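Local structure of binding component of ABC transporter (3K4U) at residues V119-F122 and G123-A126; P200-L203 and N204-H208; N207-L210 and A211-H215; G217-D220 and E221-R225. The protein probably serves as the solute-binding component of a bacterial ABC transporter and holds a lysine between its two lobes. All blocks are in the same frame, centred on the assembly; numbering follows the deposited sequence.

Interaction 1: V119-F122 and G123-A126. With LYS (lysine), chain K.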
loop_
_atom_site.group_PDB
_atom_site.type_symbol
_atom_site.label_atom_id
_atom_site.label_comp_id
_atom_site.label_asym_id
_atom_site.label_seq_id
_atom_site.Cartn_x
_atom_site.Cartn_y
_atom_site.Cartn_z
ATOM N N VAL E 119 35.801 27.699 -3.649
ATOM C CA VAL E 119 36.009 27.898 -2.207
ATOM C C VAL E 119 34.909 27.407 -1.274
ATOM O O VAL E 119 33.694 27.511 -1.577
ATOM C CB VAL E 119 36.371 29.340 -1.856
ATOM C CG1 VAL E 119 37.752 29.675 -2.410
ATOM C CG2 VAL E 119 35.335 30.292 -2.380
ATOM N N THR E 120 35.357 26.873 -0.136
ATOM C CA THR E 120 34.464 26.526 0.957
ATOM C C THR E 120 35.116 26.643 2.364
ATOM O O THR E 120 36.293 27.031 2.511
ATOM C CB THR E 120 33.870 25.122 0.745
ATOM O OG1 THR E 120 32.605 25.026 1.417
ATOM C CG2 THR E 120 34.811 24.044 1.255
ATOM N N LYS E 121 34.346 26.291 3.384
ATOM C CA LYS E 121 34.837 26.358 4.732
ATOM C C LYS E 121 35.741 25.154 5.031
ATOM O O LYS E 121 35.584 24.081 4.416
ATOM C CB LYS E 121 33.660 26.392 5.699
ATOM C CG LYS E 121 34.048 26.073 7.164
ATOM C CD LYS E 121 32.781 25.784 7.956
ATOM C CE LYS E 121 33.037 25.738 9.425
ATOM N NZ LYS E 121 33.411 27.065 9.943
ATOM N N PHE E 122 36.651 25.316 5.991
ATOM C CA PHE E 122 37.613 24.264 6.303
ATOM C C PHE E 122 37.043 23.114 7.143
ATOM O O PHE E 122 36.228 23.333 8.066
ATOM C CB PHE E 122 38.854 24.843 6.990
ATOM C CG PHE E 122 39.884 23.806 7.344
ATOM C CD1 PHE E 122 40.823 23.369 6.380
ATOM C CD2 PHE E 122 39.901 23.226 8.614
ATOM C CE1 PHE E 122 41.783 22.395 6.689
ATOM C CE2 PHE E 122 40.863 22.229 8.934
ATOM C CZ PHE E 122 41.799 21.815 7.956
ATOM N N GLY E 123 37.514 21.898 6.841
ATOM C CA GLY E 123 37.142 20.687 7.597
ATOM C C GLY E 123 35.645 20.442 7.707
ATOM O O GLY E 123 35.144 20.141 8.773
ATOM N N VAL E 124 34.915 20.537 6.612
ATOM C CA VAL E 124 33.465 20.453 6.695
ATOM C C VAL E 124 32.918 19.597 5.509
ATOM O O VAL E 124 33.598 19.441 4.493
ATOM C CB VAL E 124 32.928 21.894 6.703
ATOM C CG1 VAL E 124 32.140 22.201 5.482
ATOM C CG2 VAL E 124 32.181 22.155 7.916
ATOM N N SER E 125 31.707 19.054 5.637
ATOM C CA SER E 125 31.133 18.174 4.621
ATOM C C SER E 125 31.540 18.573 3.220
ATOM O O SER E 125 31.991 17.741 2.441
ATOM C CB SER E 125 29.614 18.196 4.664
ATOM O OG SER E 125 29.108 17.102 5.372
ATOM N N ALA E 126 31.384 19.852 2.901
ATOM C CA ALA E 126 31.681 20.340 1.570
ATOM C C ALA E 126 33.152 20.123 1.221
ATOM O O ALA E 126 33.485 19.688 0.118
ATOM C CB ALA E 126 31.308 21.800 1.472
HETATM N N LYS K . 26.647 19.541 6.998
HETATM C CA LYS K . 27.861 20.292 7.242
HETATM C C LYS K . 28.844 19.366 7.920
HETATM O O LYS K . 28.424 18.479 8.659
HETATM C CB LYS K . 27.571 21.487 8.162
HETATM C CG LYS K . 28.579 22.610 8.086
HETATM C CD LYS K . 28.739 23.256 9.417
HETATM C CE LYS K . 29.458 24.607 9.336
HETATM N NZ LYS K . 29.331 25.396 10.590
HETATM O OXT LYS K . 30.057 19.481 7.756
#

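Interaction 2: P200-L203 and N204-H208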
loop_
_atom_site.group_PDB
_atom_site.type_symbol
_atom_site.label_atom_id
_atom_site.label_comp_id
_atom_site.label_asym_id
_atom_site.label_seq_id
_atom_site.Cartn_x
_atom_site.Cartn_y
_atom_site.Cartn_z
ATOM N N PRO E 200 21.769 4.500 25.240
ATOM C CA PRO E 200 20.654 4.044 24.390
ATOM C C PRO E 200 19.288 4.660 24.747
ATOM O O PRO E 200 18.431 4.916 23.836
ATOM C CB PRO E 200 20.654 2.524 24.583
ATOM C CG PRO E 200 21.276 2.278 25.927
ATOM C CD PRO E 200 22.325 3.405 26.066
ATOM N N ASP E 201 19.100 4.915 26.048
ATOM C CA ASP E 201 17.931 5.638 26.563
ATOM C C ASP E 201 17.712 6.998 25.948
ATOM O O ASP E 201 16.599 7.365 25.608
ATOM C CB ASP E 201 18.085 5.838 28.040
ATOM C CG ASP E 201 18.182 4.536 28.769
ATOM O OD1 ASP E 201 17.576 3.558 28.276
ATOM O OD2 ASP E 201 18.849 4.482 29.826
ATOM N N PHE E 202 18.765 7.771 25.827
ATOM C CA PHE E 202 18.592 9.121 25.410
ATOM C C PHE E 202 18.286 9.120 23.923
ATOM O O PHE E 202 17.426 9.860 23.494
ATOM C CB PHE E 202 19.845 9.931 25.765
ATOM C CG PHE E 202 19.739 11.394 25.470
ATOM C CD1 PHE E 202 18.566 12.058 25.642
ATOM C CD2 PHE E 202 20.851 12.104 25.041
ATOM C CE1 PHE E 202 18.473 13.416 25.404
ATOM C CE2 PHE E 202 20.766 13.493 24.762
ATOM C CZ PHE E 202 19.564 14.149 24.956
ATOM N N LEU E 203 19.021 8.308 23.148
ATOM C CA LEU E 203 18.619 7.901 21.773
ATOM C C LEU E 203 17.169 7.482 21.651
ATOM O O LEU E 203 16.443 8.005 20.800
ATOM C CB LEU E 203 19.429 6.711 21.324
ATOM C CG LEU E 203 20.651 6.985 20.496
ATOM C CD1 LEU E 203 21.325 5.667 20.228
ATOM C CD2 LEU E 203 20.096 7.603 19.272
ATOM N N ASN E 204 16.721 6.548 22.489
ATOM C CA ASN E 204 15.311 6.205 22.465
ATOM C C ASN E 204 14.513 7.466 22.549
ATOM O O ASN E 204 13.649 7.686 21.720
ATOM C CB ASN E 204 14.916 5.295 23.623
ATOM C CG ASN E 204 13.583 4.651 23.401
ATOM O OD1 ASN E 204 12.635 4.814 24.178
ATOM N ND2 ASN E 204 13.491 3.909 22.320
ATOM N N TRP E 205 14.824 8.328 23.527
ATOM C CA TRP E 205 14.024 9.543 23.776
ATOM C C TRP E 205 14.044 10.466 22.591
ATOM O O TRP E 205 12.999 10.951 22.151
ATOM C CB TRP E 205 14.484 10.297 25.013
ATOM C CG TRP E 205 13.482 11.343 25.409
ATOM C CD1 TRP E 205 12.458 11.176 26.262
ATOM C CD2 TRP E 205 13.411 12.692 24.941
ATOM N NE1 TRP E 205 11.719 12.336 26.333
ATOM C CE2 TRP E 205 12.314 13.286 25.548
ATOM C CE3 TRP E 205 14.181 13.455 24.055
ATOM C CZ2 TRP E 205 11.936 14.603 25.299
ATOM C CZ3 TRP E 205 13.831 14.786 23.818
ATOM C CH2 TRP E 205 12.703 15.340 24.427
ATOM N N LEU E 206 15.224 10.713 22.055
ATOM C CA LEU E 206 15.320 11.615 20.924
ATOM C C LEU E 206 14.561 11.130 19.699
ATOM O O LEU E 206 13.811 11.894 19.096
ATOM C CB LEU E 206 16.765 11.841 20.543
ATOM C CG LEU E 206 17.645 12.777 21.350
ATOM C CD1 LEU E 206 16.762 13.545 22.258
ATOM C CD2 LEU E 206 18.591 11.944 22.093
ATOM N N ASN E 207 14.759 9.856 19.336
ATOM C CA ASN E 207 14.104 9.255 18.164
ATOM C C ASN E 207 12.591 9.397 18.270
ATOM O O ASN E 207 11.919 9.753 17.298
ATOM C CB ASN E 207 14.494 7.798 18.063
ATOM C CG ASN E 207 15.866 7.592 17.421
ATOM O OD1 ASN E 207 16.365 8.446 16.694
ATOM N ND2 ASN E 207 16.474 6.452 17.688
ATOM N N HIS E 208 12.049 9.189 19.465
ATOM C CA HIS E 208 10.616 9.354 19.611
ATOM C C HIS E 208 10.162 10.829 19.632
ATOM O O HIS E 208 9.041 11.129 19.217
ATOM C CB HIS E 208 10.108 8.628 20.844
ATOM C CG HIS E 208 9.992 7.159 20.661
ATOM N ND1 HIS E 208 10.742 6.264 21.389
ATOM C CD2 HIS E 208 9.219 6.421 19.822
ATOM C CE1 HIS E 208 10.422 5.034 21.012
ATOM N NE2 HIS E 208 9.504 5.102 20.062
#

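Interaction 3: N207-L210 and A211-H215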
loop_
_atom_site.group_PDB
_atom_site.type_symbol
_atom_site.label_atom_id
_atom_site.label_comp_id
_atom_site.label_asym_id
_atom_site.label_seq_id
_atom_site.Cartn_x
_atom_site.Cartn_y
_atom_site.Cartn_z
ATOM N N ASN E 207 14.759 9.856 19.336
ATOM C CA ASN E 207 14.104 9.255 18.164
ATOM C C ASN E 207 12.591 9.397 18.270
ATOM O O ASN E 207 11.919 9.753 17.298
ATOM C CB ASN E 207 14.494 7.798 18.063
ATOM C CG ASN E 207 15.866 7.592 17.421
ATOM O OD1 ASN E 207 16.365 8.446 16.694
ATOM N ND2 ASN E 207 16.474 6.452 17.688
ATOM N N HIS E 208 12.049 9.189 19.465
ATOM C CA HIS E 208 10.616 9.354 19.611
ATOM C C HIS E 208 10.162 10.829 19.632
ATOM O O HIS E 208 9.041 11.129 19.217
ATOM C CB HIS E 208 10.108 8.628 20.844
ATOM C CG HIS E 208 9.992 7.159 20.661
ATOM N ND1 HIS E 208 10.742 6.264 21.389
ATOM C CD2 HIS E 208 9.219 6.421 19.822
ATOM C CE1 HIS E 208 10.422 5.034 21.012
ATOM N NE2 HIS E 208 9.504 5.102 20.062
ATOM N N PHE E 209 11.031 11.728 20.109
ATOM C CA PHE E 209 10.767 13.175 20.078
ATOM C C PHE E 209 10.768 13.646 18.640
ATOM O O PHE E 209 9.900 14.441 18.237
ATOM C CB PHE E 209 11.792 13.970 20.935
ATOM C CG PHE E 209 11.886 15.431 20.568
ATOM C CD1 PHE E 209 10.920 16.334 20.987
ATOM C CD2 PHE E 209 12.930 15.892 19.796
ATOM C CE1 PHE E 209 10.978 17.690 20.612
ATOM C CE2 PHE E 209 12.990 17.260 19.423
ATOM C CZ PHE E 209 12.002 18.146 19.826
ATOM N N LEU E 210 11.713 13.127 17.855
ATOM C CA LEU E 210 11.748 13.428 16.406
ATOM C C LEU E 210 10.498 12.956 15.690
ATOM O O LEU E 210 9.925 13.701 14.907
ATOM C CB LEU E 210 12.980 12.856 15.735
ATOM C CG LEU E 210 13.236 13.267 14.289
ATOM C CD1 LEU E 210 13.258 14.780 14.110
ATOM C CD2 LEU E 210 14.556 12.685 13.792
ATOM N N ALA E 211 10.053 11.731 15.979
ATOM C CA ALA E 211 8.818 11.217 15.367
ATOM C C ALA E 211 7.620 12.099 15.747
ATOM O O ALA E 211 6.783 12.382 14.897
ATOM C CB ALA E 211 8.583 9.822 15.794
ATOM N N GLN E 212 7.565 12.545 17.012
ATOM C CA GLN E 212 6.492 13.440 17.497
ATOM C C GLN E 212 6.371 14.771 16.766
ATOM O O GLN E 212 5.267 15.241 16.490
ATOM C CB GLN E 212 6.622 13.727 18.993
ATOM C CG GLN E 212 5.563 13.045 19.850
ATOM C CD GLN E 212 4.192 13.728 19.789
ATOM O OE1 GLN E 212 3.193 13.141 20.184
ATOM N NE2 GLN E 212 4.152 14.968 19.329
ATOM N N ILE E 213 7.501 15.390 16.450
ATOM C CA ILE E 213 7.419 16.711 15.831
ATOM C C ILE E 213 7.209 16.670 14.333
ATOM O O ILE E 213 6.628 17.608 13.756
ATOM C CB ILE E 213 8.520 17.665 16.298
ATOM C CG1 ILE E 213 9.902 17.109 16.024
ATOM C CG2 ILE E 213 8.391 17.805 17.794
ATOM C CD1 ILE E 213 10.897 18.139 15.656
ATOM N N LYS E 214 7.618 15.571 13.711
ATOM C CA LYS E 214 7.222 15.288 12.316
ATOM C C LYS E 214 5.696 15.112 12.148
ATOM O O LYS E 214 5.138 15.557 11.149
ATOM C CB LYS E 214 7.921 14.038 11.791
ATOM C CG LYS E 214 9.436 14.058 11.834
ATOM C CD LYS E 214 10.008 14.738 10.573
ATOM C CE LYS E 214 11.456 14.306 10.362
ATOM N NZ LYS E 214 12.124 15.165 9.333
ATOM N N HIS E 215 5.030 14.498 13.128
ATOM C CA HIS E 215 3.593 14.214 13.032
ATOM C C HIS E 215 2.684 15.289 13.670
ATOM O O HIS E 215 1.561 15.453 13.294
ATOM C CB HIS E 215 3.308 12.774 13.533
ATOM C CG HIS E 215 4.068 11.711 12.781
ATOM N ND1 HIS E 215 4.945 10.835 13.390
ATOM C CD2 HIS E 215 4.110 11.406 11.457
ATOM C CE1 HIS E 215 5.488 10.036 12.486
ATOM N NE2 HIS E 215 4.992 10.356 11.304
#

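Interaction 4: G217-D220 and E221-R225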
loop_
_atom_site.group_PDB
_atom_site.type_symbol
_atom_site.label_atom_id
_atom_site.label_comp_id
_atom_site.label_asym_id
_atom_site.label_seq_id
_atom_site.Cartn_x
_atom_site.Cartn_y
_atom_site.Cartn_z
ATOM N N GLY E 217 3.045 18.646 13.262
ATOM C CA GLY E 217 2.961 19.921 12.574
ATOM C C GLY E 217 4.060 20.885 13.029
ATOM O O GLY E 217 4.441 21.774 12.275
ATOM N N SER E 218 4.579 20.698 14.249
ATOM C CA SER E 218 5.738 21.438 14.756
ATOM C C SER E 218 6.849 21.481 13.732
ATOM O O SER E 218 7.220 22.553 13.226
ATOM C CB SER E 218 6.288 20.782 16.023
ATOM O OG SER E 218 5.396 20.932 17.108
ATOM N N TYR E 219 7.395 20.310 13.411
ATOM C CA TYR E 219 8.490 20.264 12.454
ATOM C C TYR E 219 8.170 21.142 11.221
ATOM O O TYR E 219 8.951 22.033 10.864
ATOM C CB TYR E 219 8.793 18.828 12.035
ATOM C CG TYR E 219 9.988 18.728 11.141
ATOM C CD1 TYR E 219 11.241 18.437 11.662
ATOM C CD2 TYR E 219 9.870 18.926 9.764
ATOM C CE1 TYR E 219 12.336 18.339 10.837
ATOM C CE2 TYR E 219 10.974 18.846 8.942
ATOM C CZ TYR E 219 12.183 18.557 9.502
ATOM O OH TYR E 219 13.258 18.486 8.715
ATOM N N ASP E 220 7.016 20.909 10.593
ATOM C CA ASP E 220 6.699 21.577 9.329
ATOM C C ASP E 220 6.706 23.072 9.492
ATOM O O ASP E 220 7.234 23.795 8.646
ATOM C CB ASP E 220 5.371 21.077 8.776
ATOM C CG ASP E 220 5.389 19.583 8.553
ATOM O OD1 ASP E 220 4.642 18.873 9.258
ATOM O OD2 ASP E 220 6.199 19.106 7.729
ATOM N N GLU E 221 6.132 23.515 10.605
ATOM C CA GLU E 221 6.127 24.908 11.010
ATOM C C GLU E 221 7.572 25.446 11.079
ATOM O O GLU E 221 7.961 26.300 10.293
ATOM C CB GLU E 221 5.457 24.986 12.370
ATOM C CG GLU E 221 4.956 26.344 12.760
ATOM C CD GLU E 221 4.018 26.254 13.953
ATOM O OE1 GLU E 221 4.041 27.184 14.808
ATOM O OE2 GLU E 221 3.274 25.239 14.029
ATOM N N LEU E 222 8.394 24.927 11.981
ATOM C CA LEU E 222 9.736 25.433 12.044
ATOM C C LEU E 222 10.336 25.423 10.644
ATOM O O LEU E 222 11.026 26.391 10.265
ATOM C CB LEU E 222 10.599 24.651 13.044
ATOM C CG LEU E 222 9.990 24.648 14.448
ATOM C CD1 LEU E 222 10.892 23.957 15.417
ATOM C CD2 LEU E 222 9.664 26.037 14.941
ATOM N N TYR E 223 10.048 24.361 9.874
ATOM C CA TYR E 223 10.579 24.232 8.508
ATOM C C TYR E 223 10.195 25.406 7.596
ATOM O O TYR E 223 11.048 26.050 7.001
ATOM C CB TYR E 223 10.199 22.900 7.840
ATOM C CG TYR E 223 10.868 22.779 6.506
ATOM C CD1 TYR E 223 12.193 22.331 6.420
ATOM C CD2 TYR E 223 10.218 23.187 5.324
ATOM C CE1 TYR E 223 12.862 22.264 5.173
ATOM C CE2 TYR E 223 10.881 23.147 4.075
ATOM C CZ TYR E 223 12.197 22.676 4.006
ATOM O OH TYR E 223 12.878 22.600 2.797
ATOM N N GLU E 224 8.912 25.677 7.500
ATOM C CA GLU E 224 8.420 26.806 6.723
ATOM C C GLU E 224 9.155 28.048 7.185
ATOM O O GLU E 224 9.817 28.736 6.398
ATOM C CB GLU E 224 6.890 26.973 6.894
ATOM C CG GLU E 224 6.042 26.137 5.955
ATOM C CD GLU E 224 5.219 26.985 4.963
ATOM O OE1 GLU E 224 3.976 26.784 4.873
ATOM O OE2 GLU E 224 5.811 27.853 4.263
ATOM N N ARG E 225 9.073 28.293 8.485
ATOM C CA ARG E 225 9.650 29.486 9.070
ATOM C C ARG E 225 11.068 29.773 8.650
ATOM O O ARG E 225 11.358 30.929 8.428
ATOM C CB ARG E 225 9.567 29.458 10.589
ATOM C CG ARG E 225 10.551 30.423 11.240
ATOM C CD ARG E 225 9.889 31.072 12.398
ATOM N NE ARG E 225 9.886 30.261 13.599
ATOM C CZ ARG E 225 8.788 29.793 14.202
ATOM N NH1 ARG E 225 8.883 29.096 15.337
ATOM N NH2 ARG E 225 7.580 30.017 13.685
#

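Interaction 1: V119-F122 and G123-A126
Between Thr120 and Ala126 the backbone runs off the end of a strand, swings round a bend and starts a helix, which brings the CA atoms of these two residues back to 6.8 Å from each other. Gly123 makes the bend with a positive phi of 55°. Its CA sits over one face of the Phe122 ring, 4.3 Å from the ring centroid, a CH-pi contact on the outside of the turn. Inside, Thr120 has OG1 anti to its own N (chi1 -154°), where it meets the methyl of Ala126 with OG1 3.5 Å from CB; the same hydroxyl is hydrogen-bonded to Ile161 O. The Lys121 chain passes Val124 almost perpendicularly, with Lys121 CD 3.7 Å from Val124 CG2. Beyond that crossing, Lys121 CE comes 3.8 Å from CE of the bound lysine, and Lys121 NZ bonds to Asp143 O, with long, weak ion pairs to Glu12 and Glu145 besides. The backbone of Ser125 also reaches the ligand: its N gives an almost straight hydrogen bond to OXT of the ligand (2.7 Å, 171°), while Val124 CG2 lies 3.4 Å from that oxygen. With Val124 as N-cap, the carboxylate faces the start of helix 125-133, whose dipole would be expected to favour its negative charge; Arg78 and Thr73 also bind the ligand. A strand-to-helix turn of a beta-alpha-beta unit presenting its first helical N-H to the ligand carboxylate fits an amino-acid site in the family 3 solute-binding fold.

Interaction 2: P200-L203 and N204-H208
Phe202 and Leu206, one helical turn apart, carry the closely packed side of this contact. The isobutyl end of Leu206 packs against the Phe202 ring, with Leu206 CD1 3.6 Å from Phe202 CE1. CD2 is modelled over the ring centre, but its clash with Phe202 O leaves a CH-pi reading doubtful. With CG anti to its own N (chi1 -175°), Phe202 leans slightly toward the following turn, and its CD1 comes 4.5 Å from CB of Trp205. Met42 packs on Phe202 and Trp205, and Ile195 on Phe202, closing this apolar side against the rest of the chain.

The looser flank is formed by Leu203 and Asn207. They run abreast, with CD2 of the leucine 4.1 Å from ND2 of the asparagine, while OD1 of Asn207 bonds to Glu86 N. The backbone beneath is regular helix, as in the 2.9 Å bond from Asn207 N to Leu203 O and the 2.7 Å bond from Asn204 N to Pro200 O.

Asp201 and Asn204 turn their polar ends to the second subunit: OD1 of Asp201 accepts from Asn83 ND2 of that subunit, and OD1 of Asn204 from its Phe84 N. One helix thus joins its own lobe by apolar packing and a neighbouring copy by directional hydrogen bonds.

Interaction 3: N207-L210 and A211-H215
Phe209 and Ile213 meet first: CE1 of the ring is 3.8 Å from the CG2 methyl of the isoleucine, and Ile213 CG1 lies over a ring face. The isoleucine can do both because its CG1 stands between the backbone N and the carbonyl carbon (chi1 58°), leaving CG2 on the side of the N. Leu210 and Lys214 run abreast, touching loosely at CD1 and CE, 4.2 Å apart.

Beneath them the helix sets the spacing. Phe209 O receives Ile213 N at 3.1 Å, and Leu210 O receives Lys214 N at 3.2 Å as well as a weak second bond from Ile213 N.

Farther out, the Phe209 ring lies nearly parallel to that of Trp205 and packs on Glu37 and Met38 of helix 30-41. Lys214 NZ bonds to Tyr88 O and makes a cation-pi contact with Tyr219 of the next helix. On another flank, Gln212 packs against Gln76 of the second subunit.

The lysine therefore works in two ways: its stem lies loosely along Leu210, while its ammonium group, with a carbonyl and an aromatic ring as partners, ties two successive helices to the segment round Tyr88.

Interaction 4: G217-D220 and E221-R225
The opening turns of helix 218-228 are made here, with Gly217 as the N-cap and Glu221 as the residue that closes the first turn. Gly217 also ends the preceding helix: its positive phi of 101° breaks the helical course, and its carbonyl starts the next one by accepting Glu221 N at 2.9 Å. The following bonds keep the pattern, from Leu222 N to Ser218 O at 2.9 Å and from Tyr223 N to Tyr219 O at 2.8 Å.

Side chains meet mainly on one flank, where Tyr219 and Tyr223 stand in adjacent turns. Both carry CG anti to the backbone N (chi1 -175° in each), which throws the two rings to the same side of the helix. The Tyr219 ring approaches the stem of its neighbour, Tyr219 CE2 to Tyr223 CB 4.3 Å. Ile89 touches both tyrosines, Tyr219 OH makes a weak hydrogen bond to Tyr88 O, and the ring of Tyr223 stacks with Phe227 a turn farther on.

Leu222 points elsewhere, into helix 30-41, where it packs on Phe30 and Leu34. Asp220 and Glu221 put two carboxylates near the start of the helix, and Glu221 extends its chain outward on an exposed position.

Chemically the helix is two-sided: aromatic and aliphatic groups bind it to the body of the chain, while Glu221 faces outward. The N-terminal position may favour the negative charge of Asp220, an effect probably offset in part by the carbonyl end of the preceding helix close by.

In the fold
Only interaction 1 belongs to the lysine pocket, supplying Lys121, Val124 and Ser125; the others lie across the centre of the chain from it, their centres 28 to 30 Å away. Interactions 2 and 3 are successive turns of helix 200-216, share Asn207 and His208, and have centres 11 Å apart. Interaction 4 starts the next helix and touches interaction 3 directly, Ile213 O lying 2.8 Å from Tyr219 N in a probable hydrogen bond across the junction. Even there the ligand is distant: the side chain of Tyr219 is about 14 Å from a bound lysine. Of these four contacts, the one that grips the ligand meets no other subunit, and interactions 2 and 3, which touch the second subunit, lie far from their own chain's ligand.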